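Local structure of LIP (Serratia marcescens, 4A1R) at residues R34-F44 with L52-N62. The protein is a membrane-bound component of the type VI secretion system and probably, as a TssJ-family lipoprotein, part of its membrane complex. Numbering follows the deposited sequence. Where two conformers were deposited one is given.
Sequences RVLLLRSDAEF and LQNDAKSVLGN
L60 reaches in between strand 34-38 and helix 42-44, its two methyls parting to reach different elements. CD1 lies 3.7 Å from CD2 of L36, the side chains crossing at about a right angle, and also meets L38, with the edge of the F44 ring close by. CD2 turns to the helix and rests 3.5 Å from the backbone N of F44. With its ring anti to that N (chi1 175°), F44 also receives L52, whose CD2 is 4.2 Å from ring atom CD1. Strand 31-38 belongs to one sheet of the transthyretin-like beta-sandwich; the axes of 34-38 and 52-60 diverge by only 6°, and helix 49-60 packs on the sheet face bearing L36, while V35 and L37 touch Y10 of the other sheet. A bend at chi3 brings the R34 guanidinium edge-on to the helix, and NH1 donates to L52 O at 2.6 Å from above the carbonyl plane. Water 1 donates to the same oxygen, accepts from A56 N and takes a weak bond from R34 NH2, mediating an i to i+4 pair just before the kink at 57 and 58. Beyond the helix end, R39 NE bonds N62 O at 2.7 Å, bent to 133°, while its NH1 salt-bridges D88.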
ATOM      1  N   ARG A  34       2.053  -4.036  -4.740  1.00 19.13           N
ATOM      2  CA  ARG A  34       3.051  -4.242  -3.689  1.00 19.78           C
ATOM      3  C   ARG A  34       2.752  -3.396  -2.462  1.00 22.28           C
ATOM      4  O   ARG A  34       2.251  -2.287  -2.574  1.00 20.56           O
ATOM      5  CB  ARG A  34       4.446  -3.976  -4.240  1.00 19.78           C
ATOM      6  CG  ARG A  34       4.787  -4.861  -5.449  1.00 24.77           C
ATOM      7  CD  ARG A  34       6.158  -4.511  -5.985  1.00 23.77           C
ATOM      8  NE  ARG A  34       7.193  -4.722  -4.979  1.00 30.85           N
ATOM      9  CZ  ARG A  34       8.451  -4.297  -5.075  1.00 37.78           C
ATOM     10  NH1 ARG A  34       8.860  -3.595  -6.128  1.00 38.38           N
ATOM     11  NH2 ARG A  34       9.308  -4.561  -4.094  1.00 39.45           N
ATOM     12  N   VAL A  35       3.055  -3.923  -1.284  1.00 20.26           N
ATOM     13  CA  VAL A  35       2.771  -3.205  -0.051  1.00 20.52           C
ATOM     14  C   VAL A  35       4.073  -3.214   0.695  1.00 24.48           C
ATOM     15  O   VAL A  35       4.649  -4.285   0.914  1.00 23.76           O
ATOM     16  CB  VAL A  35       1.625  -3.852   0.776  1.00 18.64           C
ATOM     17  CG1 VAL A  35       1.520  -3.188   2.154  1.00 24.30           C
ATOM     18  CG2 VAL A  35       0.293  -3.737   0.058  1.00 22.46           C
ATOM     19  N   LEU A  36       4.565  -2.021   1.040  1.00 19.49           N
ATOM     20  CA  LEU A  36       5.856  -1.907   1.661  1.00 22.02           C
ATOM     21  C   LEU A  36       5.729  -1.265   3.048  1.00 30.10           C
ATOM     22  O   LEU A  36       5.072  -0.242   3.216  1.00 25.39           O
ATOM     23  CB  LEU A  36       6.816  -1.087   0.771  1.00 19.45           C
ATOM     24  CG  LEU A  36       7.261  -1.656  -0.598  1.00 25.99           C
ATOM     25  CD1 LEU A  36       6.123  -1.760  -1.587  1.00 33.11           C
ATOM     26  CD2 LEU A  36       8.304  -0.729  -1.200  1.00 25.53           C
ATOM     27  N   LEU A  37       6.379  -1.865   4.043  1.00 26.54           N
ATOM     28  CA  LEU A  37       6.454  -1.233   5.336  1.00 25.05           C
ATOM     29  C   LEU A  37       7.696  -0.340   5.391  1.00 25.94           C
ATOM     30  O   LEU A  37       8.828  -0.789   5.114  1.00 28.93           O
ATOM     31  CB  LEU A  37       6.481  -2.312   6.432  1.00 29.30           C
ATOM     32  CG  LEU A  37       6.335  -1.801   7.853  1.00 31.18           C
ATOM     33  CD1 LEU A  37       4.880  -1.416   8.112  1.00 30.99           C
ATOM     34  CD2 LEU A  37       6.784  -2.899   8.808  1.00 37.52           C
ATOM     35  N   LEU A  38       7.478   0.929   5.728  1.00 24.24           N
ATOM     36  CA  LEU A  38       8.499   1.943   5.596  1.00 27.75           C
ATOM     37  C   LEU A  38       8.768   2.714   6.887  1.00 31.53           C
ATOM     38  O   LEU A  38       7.831   3.102   7.603  1.00 31.40           O
ATOM     39  CB  LEU A  38       8.112   2.966   4.497  1.00 28.23           C
ATOM     40  CG  LEU A  38       7.811   2.426   3.086  1.00 28.30           C
ATOM     41  CD1 LEU A  38       7.148   3.535   2.256  1.00 31.82           C
ATOM     42  CD2 LEU A  38       9.038   1.874   2.363  1.00 26.72           C
ATOM     43  N   ARG A  39      10.060   2.938   7.130  1.00 36.70           N
ATOM     44  CA  ARG A  39      10.562   3.821   8.184  1.00 42.48           C
ATOM     45  C   ARG A  39      10.236   5.258   7.863  1.00 46.95           C
ATOM     46  O   ARG A  39      10.058   6.078   8.767  1.00 36.55           O
ATOM     47  CB  ARG A  39      12.077   3.727   8.279  1.00 45.54           C
ATOM     48  CG  ARG A  39      12.590   2.598   9.140  1.00 52.39           C
ATOM     49  CD  ARG A  39      13.958   2.948   9.702  1.00 58.18           C
ATOM     50  NE  ARG A  39      14.892   1.844   9.531  1.00 79.09           N
ATOM     51  CZ  ARG A  39      15.032   0.828  10.380  1.00 86.30           C
ATOM     52  NH1 ARG A  39      14.304   0.768  11.487  1.00 72.43           N
ATOM     53  NH2 ARG A  39      15.902  -0.134  10.115  1.00 89.36           N
ATOM     54  N   SER A  40      10.217   5.563   6.568  1.00 39.74           N
ATOM     55  CA  SER A  40       9.948   6.903   6.065  1.00 40.42           C
ATOM     56  C   SER A  40       9.548   6.765   4.594  1.00 45.55           C
ATOM     57  O   SER A  40       9.870   5.758   3.968  1.00 37.36           O
ATOM     58  CB  SER A  40      11.191   7.764   6.191  1.00 39.59           C
ATOM     59  OG  SER A  40      12.341   7.015   5.837  1.00 47.34           O
ATOM     60  N   ASP A  41       8.841   7.749   4.050  1.00 46.96           N
ATOM     61  CA  ASP A  41       8.377   7.653   2.657  1.00 42.01           C
ATOM     62  C   ASP A  41       9.107   8.555   1.658  1.00 37.61           C
ATOM     63  O   ASP A  41       8.699   8.634   0.496  1.00 43.54           O
ATOM     64  CB  ASP A  41       6.845   7.835   2.565  1.00 39.46           C
ATOM     65  CG  ASP A  41       6.383   9.289   2.735  1.00 34.71           C
ATOM     66  OD1 ASP A  41       7.187  10.168   3.089  1.00 35.96           O
ATOM     67  OD2 ASP A  41       5.179   9.547   2.522  1.00 38.01           O
ATOM     68  N   ALA A  42      10.165   9.241   2.102  1.00 38.02           N
ATOM     69  CA  ALA A  42      10.837  10.235   1.248  1.00 36.27           C
ATOM     70  C   ALA A  42      11.435   9.588   0.013  1.00 35.17           C
ATOM     71  O   ALA A  42      11.130   9.994  -1.100  1.00 35.18           O
ATOM     72  CB  ALA A  42      11.910  10.988   2.020  1.00 36.75           C
ATOM     73  N   GLU A  43      12.252   8.556   0.223  1.00 33.54           N
ATOM     74  CA  GLU A  43      12.915   7.871  -0.872  1.00 36.55           C
ATOM     75  C   GLU A  43      11.911   7.134  -1.736  1.00 34.02           C
ATOM     76  O   GLU A  43      12.077   7.083  -2.959  1.00 32.74           O
ATOM     77  CB  GLU A  43      13.990   6.926  -0.352  1.00 42.29           C
ATOM     78  CG  GLU A  43      15.329   7.601  -0.086  1.00 50.91           C
ATOM     79  CD  GLU A  43      16.139   6.861   0.959  1.00 57.49           C
ATOM     80  OE1 GLU A  43      15.625   6.690   2.090  1.00 62.76           O
ATOM     81  OE2 GLU A  43      17.279   6.449   0.651  1.00 55.18           O
ATOM     82  N   PHE A  44      10.871   6.586  -1.092  1.00 35.10           N
ATOM     83  CA  PHE A  44       9.773   5.861  -1.774  1.00 27.74           C
ATOM     84  C   PHE A  44       8.989   6.742  -2.745  1.00 28.82           C
ATOM     85  O   PHE A  44       8.661   6.326  -3.857  1.00 25.96           O
ATOM     86  CB  PHE A  44       8.828   5.255  -0.721  1.00 26.78           C
ATOM     87  CG  PHE A  44       7.603   4.579  -1.293  1.00 26.07           C
ATOM     88  CD1 PHE A  44       7.694   3.307  -1.864  1.00 24.20           C
ATOM     89  CD2 PHE A  44       6.352   5.190  -1.221  1.00 27.04           C
ATOM     90  CE1 PHE A  44       6.569   2.675  -2.366  1.00 23.43           C
ATOM     91  CE2 PHE A  44       5.229   4.560  -1.731  1.00 27.93           C
ATOM     92  CZ  PHE A  44       5.336   3.302  -2.301  1.00 25.62           C
ATOM     93  N   LEU A  52      12.181   0.840  -7.975  1.00 30.55           N
ATOM     94  CA  LEU A  52      11.300   0.194  -7.026  1.00 25.79           C
ATOM     95  C   LEU A  52      10.908  -1.204  -7.481  1.00 30.54           C
ATOM     96  O   LEU A  52      10.909  -2.143  -6.671  1.00 32.69           O
ATOM     97  CB  LEU A  52      10.036   1.054  -6.832  1.00 24.33           C
ATOM     98  CG  LEU A  52      10.138   2.326  -6.007  1.00 28.49           C
ATOM     99  CD1 LEU A  52       8.808   3.087  -6.014  1.00 23.98           C
ATOM    100  CD2 LEU A  52      10.569   2.010  -4.571  1.00 30.15           C
ATOM    101  N   GLN A  53      10.566  -1.349  -8.766  1.00 25.69           N
ATOM    102  CA  GLN A  53      10.135  -2.645  -9.285  1.00 25.36           C
ATOM    103  C   GLN A  53      11.269  -3.679  -9.275  1.00 31.64           C
ATOM    104  O   GLN A  53      11.068  -4.830  -8.882  1.00 33.76           O
ATOM    105  CB  GLN A  53       9.607  -2.510 -10.706  1.00 23.23           C
ATOM    106  CG  GLN A  53       9.076  -3.808 -11.307  1.00 23.50           C
ATOM    107  CD  GLN A  53       8.740  -3.631 -12.774  1.00 22.92           C
ATOM    108  OE1 GLN A  53       9.616  -3.287 -13.574  1.00 26.11           O
ATOM    109  NE2 GLN A  53       7.503  -3.893 -13.140  1.00 26.93           N
ATOM    110  N   ASN A  54      12.446  -3.273  -9.728  1.00 30.09           N
ATOM    111  CA  ASN A  54      13.563  -4.218  -9.844  1.00 36.99           C
ATOM    112  C   ASN A  54      14.386  -4.465  -8.581  1.00 44.23           C
ATOM    113  O   ASN A  54      14.902  -5.574  -8.384  1.00 35.43           O
ATOM    114  CB  ASN A  54      14.516  -3.696 -10.933  0.50 33.10           C
ATOM    115  CG  ASN A  54      15.678  -4.639 -11.215  0.50 33.33           C
ATOM    116  OD1 ASN A  54      16.847  -4.253 -11.139  0.50 28.37           O
ATOM    117  ND2 ASN A  54      15.356  -5.880 -11.549  0.50 32.52           N
ATOM    118  N   ASP A  55      14.507  -3.463  -7.717  1.00 41.00           N
ATOM    119  CA  ASP A  55      15.216  -3.679  -6.456  1.00 41.43           C
ATOM    120  C   ASP A  55      14.915  -2.611  -5.427  1.00 32.47           C
ATOM    121  O   ASP A  55      15.701  -1.676  -5.235  1.00 35.80           O
ATOM    122  CB  ASP A  55      16.726  -3.824  -6.683  1.00 48.41           C
ATOM    123  CG  ASP A  55      17.478  -4.197  -5.418  1.00 51.95           C
ATOM    124  OD1 ASP A  55      16.880  -4.815  -4.512  1.00 57.37           O
ATOM    125  OD2 ASP A  55      18.679  -3.872  -5.337  1.00 54.11           O
ATOM    126  N   ALA A  56      13.792  -2.788  -4.736  1.00 30.37           N
ATOM    127  CA  ALA A  56      13.288  -1.802  -3.804  1.00 30.78           C
ATOM    128  C   ALA A  56      14.272  -1.576  -2.649  1.00 34.59           C
ATOM    129  O   ALA A  56      14.563  -0.437  -2.309  1.00 31.00           O
ATOM    130  CB  ALA A  56      11.897  -2.194  -3.309  1.00 28.78           C
ATOM    131  N   LYS A  57      14.813  -2.661  -2.097  1.00 31.15           N
ATOM    132  CA  LYS A  57      15.758  -2.575  -0.957  1.00 44.01           C
ATOM    133  C   LYS A  57      16.980  -1.710  -1.265  1.00 40.94           C
ATOM    134  O   LYS A  57      17.395  -0.909  -0.433  1.00 46.62           O
ATOM    135  CB  LYS A  57      16.187  -3.974  -0.458  1.00 52.84           C
ATOM    136  CG  LYS A  57      17.011  -4.783  -1.453  1.00 56.59           C
ATOM    137  CD  LYS A  57      17.600  -6.042  -0.837  1.00 61.48           C
ATOM    138  CE  LYS A  57      18.815  -6.494  -1.625  1.00 66.15           C
ATOM    139  NZ  LYS A  57      19.662  -7.426  -0.836  1.00 62.96           N
ATOM    140  N   SER A  58      17.530  -1.858  -2.470  1.00 36.65           N
ATOM    141  CA  SER A  58      18.667  -1.069  -2.896  1.00 40.49           C
ATOM    142  C   SER A  58      18.312   0.411  -2.942  1.00 45.42           C
ATOM    143  O   SER A  58      19.013   1.240  -2.359  1.00 49.88           O
ATOM    144  CB  SER A  58      19.180  -1.538  -4.258  1.00 47.61           C
ATOM    145  OG  SER A  58      20.170  -0.656  -4.750  1.00 52.54           O
ATOM    146  N   VAL A  59      17.214   0.749  -3.609  1.00 40.39           N
ATOM    147  CA  VAL A  59      16.850   2.160  -3.736  1.00 35.73           C
ATOM    148  C   VAL A  59      16.306   2.731  -2.418  1.00 41.11           C
ATOM    149  O   VAL A  59      16.512   3.899  -2.137  1.00 38.37           O
ATOM    150  CB  VAL A  59      15.955   2.464  -4.979  1.00 36.07           C
ATOM    151  CG1 VAL A  59      14.493   2.116  -4.726  1.00 38.28           C
ATOM    152  CG2 VAL A  59      16.083   3.928  -5.368  1.00 37.97           C
ATOM    153  N   LEU A  60      15.654   1.909  -1.591  1.00 38.12           N
ATOM    154  CA  LEU A  60      15.081   2.432  -0.338  1.00 45.73           C
ATOM    155  C   LEU A  60      15.981   2.333   0.897  1.00 51.09           C
ATOM    156  O   LEU A  60      15.799   3.095   1.857  1.00 40.93           O
ATOM    157  CB  LEU A  60      13.709   1.815  -0.041  1.00 33.48           C
ATOM    158  CG  LEU A  60      12.657   1.942  -1.152  1.00 34.56           C
ATOM    159  CD1 LEU A  60      11.451   1.090  -0.821  1.00 34.25           C
ATOM    160  CD2 LEU A  60      12.254   3.383  -1.384  1.00 28.52           C
ATOM    161  N   GLY A  61      16.923   1.389   0.871  1.00 46.41           N
ATOM    162  CA  GLY A  61      17.856   1.175   1.977  1.00 50.58           C
ATOM    163  C   GLY A  61      17.180   0.902   3.304  1.00 45.98           C
ATOM    164  O   GLY A  61      16.261   0.082   3.404  1.00 42.17           O
ATOM    165  N   ASN A  62      17.638   1.629   4.314  1.00 48.20           N
ATOM    166  CA  ASN A  62      17.189   1.495   5.691  1.00 52.87           C
ATOM    167  C   ASN A  62      15.739   1.909   5.826  1.00 43.65           C
ATOM    168  O   ASN A  62      15.091   1.590   6.828  1.00 43.95           O
ATOM    169  CB  ASN A  62      18.062   2.348   6.631  0.50 59.60           C
ATOM    170  CG  ASN A  62      19.493   1.845   6.733  0.50 60.35           C
ATOM    171  OD1 ASN A  62      19.761   0.802   7.334  0.50 66.68           O
ATOM    172  ND2 ASN A  62      20.423   2.599   6.161  0.50 65.45           N
TER
HETATM  173  O   HOH W   1      11.757  -4.738  -5.677  1.00 35.78           O